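Local coordinates for protein alpha-fucosidase GH29 (Fusarium graminearum, PDB 4PSR) that hydrolyses alpha-L-fucosides, probably including the alpha-1,6-linked fucose on the reducing-end N-acetylglucosamine of glycoprotein glycans, at residues 45-50 with 177-182; 51-56 with 182-187. One frame throughout, in Å; residues are numbered along the deposited sequence.

Interactions 1 and 2 join the same two regions of the TIM barrel, the loops that follow strands 29-33 and 165-170. Interaction 1 lies at the fucose pocket and is mostly buried. It combines aromatic packing with arginine hydrogen bonds to a carbonyl and an amide. Interaction 2 continues both chains outward to a partly exposed rim that ends in an N-glycan. Its direct cross-contacts are apolar and CH-pi, with a water close by. W182 belongs to both contacts: it meets R50 in the first and E54 and P55 in the second. F180 of interaction 1 also packs against Y53 of interaction 2, so the two contacts are continuous.

Interaction 1. Residues 45-50 with 177-182; sequences SEWYPR and NGFFQW. With FUL (beta-L-fucopyranose), chain M.
At the fucose pocket of the TIM barrel, W47 and F179 meet in a T-shaped (edge-to-face) stack. They join the loops after strands 29-33 and 165-170. The edge of F179 points at the W47 five-membered ring, with planes at 86°. At its own edge, W47 gives NE1 to fucose O2 at 2.9 Å and more weakly to O3. Fucose O3 also donates to E46 OE2 at 2.7 Å. F179 and W47 both meet the ring of H127, which also hydrogen-bonds to the fucose, so F179 is a second-shell residue.

R50 crosses F179 on its way outward. Its CB sits over the middle of the F179 ring, 3.6 Å from the centroid, a CH-pi contact. The chain then runs extended, with CG opposite the backbone N (chi1 154°), and carries the guanidinium to Q181 and W182. NH1 donates to Q181 OE1 at 3.0 Å, and NH2 shares that oxygen. NH1 also reaches F179 O at 3.2 Å, nearly straight at 164° but from above the carbonyl plane. These acceptors lie in the guanidinium plane and should fix its rotation. W182 CZ3 lies over one face of it. One water joins R50 O, F179 O and W182 N. P49 O is buried without a polar partner in the model; the F180 edge meets it, with CE1 3.4 Å from P49 O.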
ATOM      1  N   SER A  45       2.225  21.626  -1.793  1.00 11.45           N
ATOM      2  CA  SER A  45       1.923  20.286  -1.315  1.00 12.71           C
ATOM      3  C   SER A  45       1.472  20.343   0.125  1.00 12.14           C
ATOM      4  O   SER A  45       1.398  21.406   0.744  1.00 12.38           O
ATOM      5  CB  SER A  45       3.148  19.374  -1.406  1.00 14.38           C
ATOM      6  OG  SER A  45       4.107  19.766  -0.451  1.00 15.47           O
ATOM      7  N   GLU A  46       1.156  19.164   0.650  1.00 11.52           N
ATOM      8  CA  GLU A  46       0.866  19.003   2.061  1.00 12.18           C
ATOM      9  C   GLU A  46       2.046  19.330   2.976  1.00 10.57           C
ATOM     10  O   GLU A  46       1.856  19.419   4.182  1.00 11.64           O
ATOM     11  CB  GLU A  46       0.347  17.579   2.337  1.00 13.08           C
ATOM     12  CG  GLU A  46       1.392  16.461   2.273  1.00 13.35           C
ATOM     13  CD  GLU A  46       1.960  16.134   0.903  1.00 11.88           C
ATOM     14  OE1 GLU A  46       1.366  16.479  -0.137  1.00 13.13           O
ATOM     15  OE2 GLU A  46       3.047  15.498   0.883  1.00 15.69           O
ATOM     16  N   TRP A  47       3.260  19.498   2.415  1.00 10.28           N
ATOM     17  CA  TRP A  47       4.404  19.989   3.200  1.00 10.66           C
ATOM     18  C   TRP A  47       4.425  21.516   3.325  1.00 12.48           C
ATOM     19  O   TRP A  47       5.347  22.053   3.923  1.00 11.82           O
ATOM     20  CB  TRP A  47       5.747  19.455   2.667  1.00 11.82           C
ATOM     21  CG  TRP A  47       6.048  18.038   3.090  1.00 12.63           C
ATOM     22  CD1 TRP A  47       5.156  17.017   3.325  1.00 14.19           C
ATOM     23  CD2 TRP A  47       7.354  17.490   3.364  1.00 12.53           C
ATOM     24  NE1 TRP A  47       5.832  15.879   3.729  1.00 12.75           N
ATOM     25  CE2 TRP A  47       7.181  16.149   3.763  1.00 12.75           C
ATOM     26  CE3 TRP A  47       8.652  18.009   3.295  1.00 14.07           C
ATOM     27  CZ2 TRP A  47       8.264  15.325   4.116  1.00 13.05           C
ATOM     28  CZ3 TRP A  47       9.727  17.189   3.645  1.00 15.98           C
ATOM     29  CH2 TRP A  47       9.525  15.872   4.053  1.00 14.12           C
ATOM     30  N   TYR A  48       3.423  22.207   2.807  1.00 11.31           N
ATOM     31  CA  TYR A  48       3.370  23.680   2.939  1.00 10.43           C
ATOM     32  C   TYR A  48       3.622  24.179   4.360  1.00 13.18           C
ATOM     33  O   TYR A  48       4.344  25.155   4.524  1.00 12.19           O
ATOM     34  CB  TYR A  48       2.048  24.226   2.433  1.00 12.05           C
ATOM     35  CG  TYR A  48       2.003  25.740   2.358  1.00 11.05           C
ATOM     36  CD1 TYR A  48       2.354  26.399   1.194  1.00 14.17           C
ATOM     37  CD2 TYR A  48       1.563  26.496   3.431  1.00 12.75           C
ATOM     38  CE1 TYR A  48       2.313  27.786   1.108  1.00 14.46           C
ATOM     39  CE2 TYR A  48       1.530  27.868   3.360  1.00 11.71           C
ATOM     40  CZ  TYR A  48       1.874  28.505   2.184  1.00 12.91           C
ATOM     41  OH  TYR A  48       1.811  29.883   2.091  1.00 13.99           O
ATOM     42  N   PRO A  49       3.063  23.530   5.399  1.00 10.97           N
ATOM     43  CA  PRO A  49       3.319  24.042   6.754  1.00 11.57           C
ATOM     44  C   PRO A  49       4.799  24.094   7.119  1.00 12.09           C
ATOM     45  O   PRO A  49       5.193  24.955   7.930  1.00 12.66           O
ATOM     46  CB  PRO A  49       2.569  23.050   7.660  1.00 11.95           C
ATOM     47  CG  PRO A  49       1.535  22.403   6.771  1.00 11.20           C
ATOM     48  CD  PRO A  49       2.136  22.372   5.399  1.00 10.46           C
ATOM     49  N   ARG A  50       5.583  23.142   6.610  1.00 12.54           N
ATOM     50  CA  ARG A  50       7.039  23.128   6.818  1.00 12.68           C
ATOM     51  C   ARG A  50       7.723  24.151   5.909  1.00 12.76           C
ATOM     52  O   ARG A  50       8.552  24.967   6.371  1.00 12.97           O
ATOM     53  CB  ARG A  50       7.562  21.733   6.498  1.00 12.37           C
ATOM     54  CG  ARG A  50       9.045  21.650   6.048  1.00 11.50           C
ATOM     55  CD  ARG A  50       9.440  20.190   5.886  1.00 15.58           C
ATOM     56  NE  ARG A  50      10.820  19.987   5.414  1.00 14.32           N
ATOM     57  CZ  ARG A  50      11.868  20.022   6.221  1.00 15.10           C
ATOM     58  NH1 ARG A  50      11.731  20.313   7.497  1.00 14.60           N
ATOM     59  NH2 ARG A  50      13.073  19.769   5.733  1.00 19.93           N
ATOM     60  N   ASN A 177      10.577  15.766  14.794  1.00 12.59           N
ATOM     61  CA  ASN A 177      11.868  15.255  14.309  1.00 10.92           C
ATOM     62  C   ASN A 177      12.357  16.027  13.098  1.00 12.96           C
ATOM     63  O   ASN A 177      13.196  15.535  12.362  1.00 13.41           O
ATOM     64  CB  ASN A 177      11.811  13.740  14.026  1.00 11.57           C
ATOM     65  CG  ASN A 177      11.978  12.918  15.267  1.00 15.22           C
ATOM     66  OD1 ASN A 177      13.098  12.815  15.799  1.00 14.07           O
ATOM     67  ND2 ASN A 177      10.915  12.309  15.743  1.00 13.49           N
ATOM     68  N   GLY A 178      11.852  17.238  12.890  1.00 11.63           N
ATOM     69  CA  GLY A 178      12.388  18.138  11.895  1.00 12.61           C
ATOM     70  C   GLY A 178      11.386  18.834  11.003  1.00 11.38           C
ATOM     71  O   GLY A 178      11.720  19.840  10.401  1.00 13.19           O
ATOM     72  N   PHE A 179      10.153  18.344  10.912  1.00 12.35           N
ATOM     73  CA  PHE A 179       9.204  18.966   9.982  1.00 11.40           C
ATOM     74  C   PHE A 179       9.137  20.476  10.129  1.00 10.07           C
ATOM     75  O   PHE A 179       9.156  21.200   9.142  1.00 11.12           O
ATOM     76  CB  PHE A 179       7.811  18.376  10.208  1.00 11.33           C
ATOM     77  CG  PHE A 179       6.766  18.801   9.188  1.00 10.25           C
ATOM     78  CD1 PHE A 179       6.795  18.328   7.889  1.00 13.11           C
ATOM     79  CD2 PHE A 179       5.724  19.631   9.567  1.00 11.87           C
ATOM     80  CE1 PHE A 179       5.815  18.677   6.965  1.00 12.11           C
ATOM     81  CE2 PHE A 179       4.736  19.976   8.647  1.00 11.97           C
ATOM     82  CZ  PHE A 179       4.794  19.504   7.360  1.00 10.88           C
ATOM     83  N   PHE A 180       9.033  20.933  11.375  1.00 13.30           N
ATOM     84  CA  PHE A 180       8.897  22.359  11.648  1.00 12.90           C
ATOM     85  C   PHE A 180      10.251  23.006  12.029  1.00 14.64           C
ATOM     86  O   PHE A 180      10.295  23.986  12.751  1.00 14.32           O
ATOM     87  CB  PHE A 180       7.874  22.575  12.761  1.00 12.70           C
ATOM     88  CG  PHE A 180       6.423  22.508  12.310  1.00 11.12           C
ATOM     89  CD1 PHE A 180       5.962  23.330  11.300  1.00 11.57           C
ATOM     90  CD2 PHE A 180       5.507  21.673  12.978  1.00 10.05           C
ATOM     91  CE1 PHE A 180       4.615  23.325  10.912  1.00 13.91           C
ATOM     92  CE2 PHE A 180       4.136  21.689  12.586  1.00 10.78           C
ATOM     93  CZ  PHE A 180       3.713  22.502  11.582  1.00 11.41           C
ATOM     94  N   GLN A 181      11.344  22.487  11.491  1.00 12.91           N
ATOM     95  CA  GLN A 181      12.680  22.990  11.888  1.00 12.94           C
ATOM     96  C   GLN A 181      12.873  24.485  11.620  1.00 16.20           C
ATOM     97  O   GLN A 181      13.678  25.125  12.310  1.00 15.36           O
ATOM     98  CB  GLN A 181      13.783  22.188  11.175  1.00 14.92           C
ATOM     99  CG  GLN A 181      13.884  22.391   9.690  1.00 13.94           C
ATOM    100  CD  GLN A 181      14.906  21.477   9.088  1.00 15.72           C
ATOM    101  OE1 GLN A 181      14.589  20.472   8.475  1.00 16.82           O
ATOM    102  NE2 GLN A 181      16.179  21.837   9.256  1.00 17.26           N
ATOM    103  N   TRP A 182      12.182  25.035  10.626  1.00 13.33           N
ATOM    104  CA  TRP A 182      12.360  26.448  10.263  1.00 12.48           C
ATOM    105  C   TRP A 182      11.373  27.419  10.936  1.00 13.91           C
ATOM    106  O   TRP A 182      11.446  28.638  10.705  1.00 16.63           O
ATOM    107  CB  TRP A 182      12.338  26.632   8.749  1.00 12.61           C
ATOM    108  CG  TRP A 182      13.433  25.848   8.038  1.00 14.40           C
ATOM    109  CD1 TRP A 182      14.789  25.947   8.283  1.00 17.76           C
ATOM    110  CD2 TRP A 182      13.292  24.853   7.015  1.00 14.50           C
ATOM    111  NE1 TRP A 182      15.486  25.093   7.467  1.00 18.01           N
ATOM    112  CE2 TRP A 182      14.597  24.411   6.670  1.00 16.50           C
ATOM    113  CE3 TRP A 182      12.204  24.294   6.350  1.00 14.73           C
ATOM    114  CZ2 TRP A 182      14.837  23.432   5.693  1.00 16.74           C
ATOM    115  CZ3 TRP A 182      12.450  23.311   5.354  1.00 16.00           C
ATOM    116  CH2 TRP A 182      13.762  22.881   5.061  1.00 17.50           C
TER
HETATM  117  C1  FUL M 622       5.349  10.764   3.141  1.00 13.49           C
HETATM  118  C2  FUL M 622       4.870  12.084   3.710  1.00 16.14           C
HETATM  119  O2  FUL M 622       5.957  12.959   4.051  1.00 13.61           O
HETATM  120  C3  FUL M 622       4.003  12.704   2.645  1.00 13.34           C
HETATM  121  O3  FUL M 622       3.583  13.978   3.082  1.00 12.57           O
HETATM  122  C4  FUL M 622       2.834  11.779   2.420  1.00 13.81           C
HETATM  123  O4  FUL M 622       2.049  11.711   3.607  1.00 13.00           O
HETATM  124  C5  FUL M 622       3.351  10.401   2.028  1.00 14.89           C
HETATM  125  C6  FUL M 622       2.244   9.382   1.857  1.00 15.82           C
HETATM  126  O5  FUL M 622       4.272   9.873   2.979  1.00 13.26           O
HETATM  127  O1  FUL M 622       6.235  10.180   4.061  1.00 15.10           O
HETATM  128  O   HOH W   1       9.832  24.055   8.967  1.00 14.03           O

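Interaction 2. Residues 51-56 with 182-187. With NAG (2-acetamido-2-deoxy-beta-D-glucopyranose), chain F.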
ATOM      1  N   ASN A  51       7.404  24.117   4.624  1.00 12.68           N
ATOM      2  CA  ASN A  51       8.167  24.904   3.652  1.00 12.21           C
ATOM      3  C   ASN A  51       7.833  26.397   3.656  1.00 15.25           C
ATOM      4  O   ASN A  51       8.641  27.185   3.176  1.00 14.03           O
ATOM      5  CB  ASN A  51       8.024  24.321   2.240  1.00 12.55           C
ATOM      6  CG  ASN A  51       8.565  22.917   2.125  1.00 13.56           C
ATOM      7  OD1 ASN A  51       7.813  21.973   1.876  1.00 15.07           O
ATOM      8  ND2 ASN A  51       9.882  22.758   2.287  1.00 15.68           N
ATOM      9  N   MET A  52       6.681  26.804   4.177  1.00 12.98           N
ATOM     10  CA  MET A  52       6.343  28.216   4.265  1.00 11.73           C
ATOM     11  C   MET A  52       7.394  28.978   5.096  1.00 13.96           C
ATOM     12  O   MET A  52       7.523  30.201   4.956  1.00 13.92           O
ATOM     13  CB  MET A  52       4.935  28.421   4.858  1.00 12.85           C
ATOM     14  CG  MET A  52       4.753  27.866   6.272  1.00 12.31           C
ATOM     15  SD  MET A  52       3.195  28.359   7.052  1.00 13.65           S
ATOM     16  CE  MET A  52       3.638  29.976   7.709  1.00 15.61           C
ATOM     17  N   TYR A  53       8.093  28.274   5.972  1.00 13.07           N
ATOM     18  CA  TYR A  53       9.125  28.873   6.821  1.00 14.14           C
ATOM     19  C   TYR A  53      10.540  28.731   6.247  1.00 16.93           C
ATOM     20  O   TYR A  53      11.473  29.325   6.773  1.00 16.17           O
ATOM     21  CB  TYR A  53       9.132  28.208   8.176  1.00 14.53           C
ATOM     22  CG  TYR A  53       7.900  28.341   9.036  1.00 14.52           C
ATOM     23  CD1 TYR A  53       7.660  29.483   9.776  1.00 14.33           C
ATOM     24  CD2 TYR A  53       7.012  27.270   9.177  1.00 13.81           C
ATOM     25  CE1 TYR A  53       6.562  29.582  10.621  1.00 14.72           C
ATOM     26  CE2 TYR A  53       5.928  27.352  10.032  1.00 14.57           C
ATOM     27  CZ  TYR A  53       5.702  28.508  10.745  1.00 12.64           C
ATOM     28  OH  TYR A  53       4.618  28.589  11.618  1.00 13.95           O
ATOM     29  N   GLU A  54      10.711  27.912   5.225  1.00 13.56           N
ATOM     30  CA  GLU A  54      12.052  27.555   4.749  1.00 15.25           C
ATOM     31  C   GLU A  54      12.732  28.786   4.136  1.00 15.88           C
ATOM     32  O   GLU A  54      12.139  29.469   3.333  1.00 18.20           O
ATOM     33  CB  GLU A  54      11.963  26.445   3.706  1.00 15.76           C
ATOM     34  CG  GLU A  54      13.309  25.914   3.228  1.00 15.81           C
ATOM     35  CD  GLU A  54      13.160  24.886   2.142  1.00 20.57           C
ATOM     36  OE1 GLU A  54      12.009  24.596   1.747  1.00 19.86           O
ATOM     37  OE2 GLU A  54      14.195  24.352   1.688  1.00 26.47           O
ATOM     38  N   PRO A  55      13.994  29.050   4.510  1.00 15.36           N
ATOM     39  CA  PRO A  55      14.676  30.196   3.897  1.00 16.09           C
ATOM     40  C   PRO A  55      14.742  30.101   2.386  1.00 16.77           C
ATOM     41  O   PRO A  55      15.057  29.041   1.853  1.00 20.01           O
ATOM     42  CB  PRO A  55      16.086  30.135   4.519  1.00 16.99           C
ATOM     43  CG  PRO A  55      15.874  29.518   5.830  1.00 20.19           C
ATOM     44  CD  PRO A  55      14.741  28.508   5.653  1.00 15.97           C
ATOM     45  N   ASP A  56      14.423  31.210   1.728  1.00 18.62           N
ATOM     46  CA  ASP A  56      14.558  31.350   0.281  1.00 20.86           C
ATOM     47  C   ASP A  56      13.673  30.401  -0.553  1.00 23.46           C
ATOM     48  O   ASP A  56      13.908  30.233  -1.755  1.00 28.46           O
ATOM     49  CB  ASP A  56      16.033  31.165  -0.120  1.00 27.47           C
ATOM     50  CG  ASP A  56      16.352  31.737  -1.494  1.00 40.22           C
ATOM     51  OD1 ASP A  56      15.621  32.638  -1.962  1.00 36.45           O
ATOM     52  OD2 ASP A  56      17.343  31.279  -2.098  1.00 48.56           O
ATOM     53  N   TRP A 182      12.182  25.035  10.626  1.00 13.33           N
ATOM     54  CA  TRP A 182      12.360  26.448  10.263  1.00 12.48           C
ATOM     55  C   TRP A 182      11.373  27.419  10.936  1.00 13.91           C
ATOM     56  O   TRP A 182      11.446  28.638  10.705  1.00 16.63           O
ATOM     57  CB  TRP A 182      12.338  26.632   8.749  1.00 12.61           C
ATOM     58  CG  TRP A 182      13.433  25.848   8.038  1.00 14.40           C
ATOM     59  CD1 TRP A 182      14.789  25.947   8.283  1.00 17.76           C
ATOM     60  CD2 TRP A 182      13.292  24.853   7.015  1.00 14.50           C
ATOM     61  NE1 TRP A 182      15.486  25.093   7.467  1.00 18.01           N
ATOM     62  CE2 TRP A 182      14.597  24.411   6.670  1.00 16.50           C
ATOM     63  CE3 TRP A 182      12.204  24.294   6.350  1.00 14.73           C
ATOM     64  CZ2 TRP A 182      14.837  23.432   5.693  1.00 16.74           C
ATOM     65  CZ3 TRP A 182      12.450  23.311   5.354  1.00 16.00           C
ATOM     66  CH2 TRP A 182      13.762  22.881   5.061  1.00 17.50           C
ATOM     67  N   ALA A 183      10.421  26.890  11.713  1.00 14.21           N
ATOM     68  CA  ALA A 183       9.501  27.760  12.446  1.00 15.46           C
ATOM     69  C   ALA A 183      10.246  28.504  13.545  1.00 14.89           C
ATOM     70  O   ALA A 183      11.147  27.936  14.152  1.00 17.59           O
ATOM     71  CB  ALA A 183       8.344  26.961  13.053  1.00 13.26           C
ATOM     72  N   PRO A 184       9.845  29.757  13.832  1.00 13.60           N
ATOM     73  CA  PRO A 184      10.482  30.464  14.947  1.00 14.49           C
ATOM     74  C   PRO A 184      10.305  29.711  16.258  1.00 17.71           C
ATOM     75  O   PRO A 184       9.273  29.069  16.509  1.00 17.35           O
ATOM     76  CB  PRO A 184       9.714  31.783  15.002  1.00 18.21           C
ATOM     77  CG  PRO A 184       9.097  31.961  13.655  1.00 16.26           C
ATOM     78  CD  PRO A 184       8.826  30.572  13.147  1.00 15.91           C
ATOM     79  N   LYS A 185      11.296  29.805  17.129  1.00 17.86           N
ATOM     80  CA  LYS A 185      11.140  29.310  18.470  1.00 14.66           C
ATOM     81  C   LYS A 185      10.083  30.114  19.179  1.00 15.72           C
ATOM     82  O   LYS A 185       9.956  31.332  18.967  1.00 19.86           O
ATOM     83  CB  LYS A 185      12.459  29.445  19.233  1.00 20.79           C
ATOM     84  CG  LYS A 185      13.574  28.638  18.640  1.00 22.48           C
ATOM     85  CD  LYS A 185      13.163  27.182  18.422  1.00 45.89           C
ATOM     86  CE  LYS A 185      14.227  26.373  17.712  1.00 51.42           C
ATOM     87  NZ  LYS A 185      13.676  25.046  17.329  1.00 52.22           N
ATOM     88  N   THR A 186       9.306  29.433  20.018  1.00 17.19           N
ATOM     89  CA  THR A 186       8.274  30.084  20.809  1.00 15.62           C
ATOM     90  C   THR A 186       8.300  29.599  22.260  1.00 17.33           C
ATOM     91  O   THR A 186       8.608  28.427  22.539  1.00 15.66           O
ATOM     92  CB  THR A 186       6.876  29.810  20.221  1.00 17.77           C
ATOM     93  OG1 THR A 186       5.895  30.454  21.027  1.00 18.25           O
ATOM     94  CG2 THR A 186       6.583  28.319  20.152  1.00 18.62           C
ATOM     95  N   ASN A 187       7.985  30.515  23.180  1.00 17.28           N
ATOM     96  CA  ASN A 187       7.831  30.207  24.588  1.00 15.25           C
ATOM     97  C   ASN A 187       6.402  29.954  25.021  1.00 16.98           C
ATOM     98  O   ASN A 187       6.134  29.655  26.181  1.00 19.31           O
ATOM     99  CB  ASN A 187       8.421  31.347  25.412  1.00 16.55           C
ATOM    100  CG  ASN A 187       9.931  31.325  25.420  1.00 18.48           C
ATOM    101  OD1 ASN A 187      10.555  30.262  25.303  1.00 17.58           O
ATOM    102  ND2 ASN A 187      10.537  32.504  25.595  1.00 21.98           N
TER
HETATM  103  C1  NAG F 609      11.949  32.624  25.879  1.00 19.24           C
HETATM  104  C2  NAG F 609      12.453  34.027  25.576  1.00 21.29           C
HETATM  105  C3  NAG F 609      13.962  34.092  25.813  1.00 25.25           C
HETATM  106  C4  NAG F 609      14.317  33.571  27.197  1.00 23.74           C
HETATM  107  C5  NAG F 609      13.719  32.185  27.408  1.00 18.56           C
HETATM  108  C6  NAG F 609      13.935  31.649  28.800  1.00 21.38           C
HETATM  109  C7  NAG F 609      11.748  35.640  23.839  1.00 26.45           C
HETATM  110  C8  NAG F 609      11.458  35.813  22.382  1.00 25.54           C
HETATM  111  N2  NAG F 609      12.134  34.412  24.218  1.00 23.66           N
HETATM  112  O3  NAG F 609      14.407  35.435  25.667  1.00 34.09           O
HETATM  113  O4  NAG F 609      15.735  33.491  27.307  1.00 29.45           O
HETATM  114  O5  NAG F 609      12.298  32.256  27.202  1.00 17.69           O
HETATM  115  O6  NAG F 609      13.367  32.534  29.757  1.00 20.76           O
HETATM  116  O7  NAG F 609      11.606  36.558  24.643  1.00 24.37           O
HETATM  117  O   HOH W   2      13.621  30.159   8.892  1.00 37.35           O
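This is a partly buried, largely apolar packing contact between two outer loops of the TIM-barrel domain, in which Y53, E54 and P55 receive W182, A183 and P184. Residues 51-56 lie between helices 48-51 and 58-66. Residues 182-187 lie between helices 175-179 and 189-195. N51 to E54 form a type I beta turn, closed by the bond from E54 N to N51 O.

E54 and P55 cover one face of the W182 indole. E54 CG stands 3.5 Å from the centroid of the six-membered ring, a CH-pi contact. P55 CD does the same over the five-membered ring, 3.8 Å from its centroid. The E54 chain is fully extended, with CG opposite the backbone N (chi1 -175°). It therefore runs alongside the indole, and its carboxylate lies parallel to the ring. N51 ND2 donates to E54 OE1 at 2.9 Å, from above the carboxylate plane, and probably helps to hold the carboxylate there. Q181 CG packs over the opposite face of W182, which leaves the indole sandwiched.

Y53 makes the second half of the contact. A183 CA sits over one face of its ring, 3.8 Å from the centroid, and M52 CE lies over the other. P184 CD packs against the same ring, 3.5 Å from Y53 CE1. At the root of the side chains, Y53 CB packs 3.6 Å from W182 CB. The Y53 hydroxyl leaves this contact and bonds to the backbone N of Y75. Y53 O is bonded to R60 of helix 58-66.

Beyond P184 the chain moves away from residues 51-56. T186 is held by Q192 and Q197, and N187 is glycosylated: its ND2 is bonded covalently to NAG C1 at 1.4 Å.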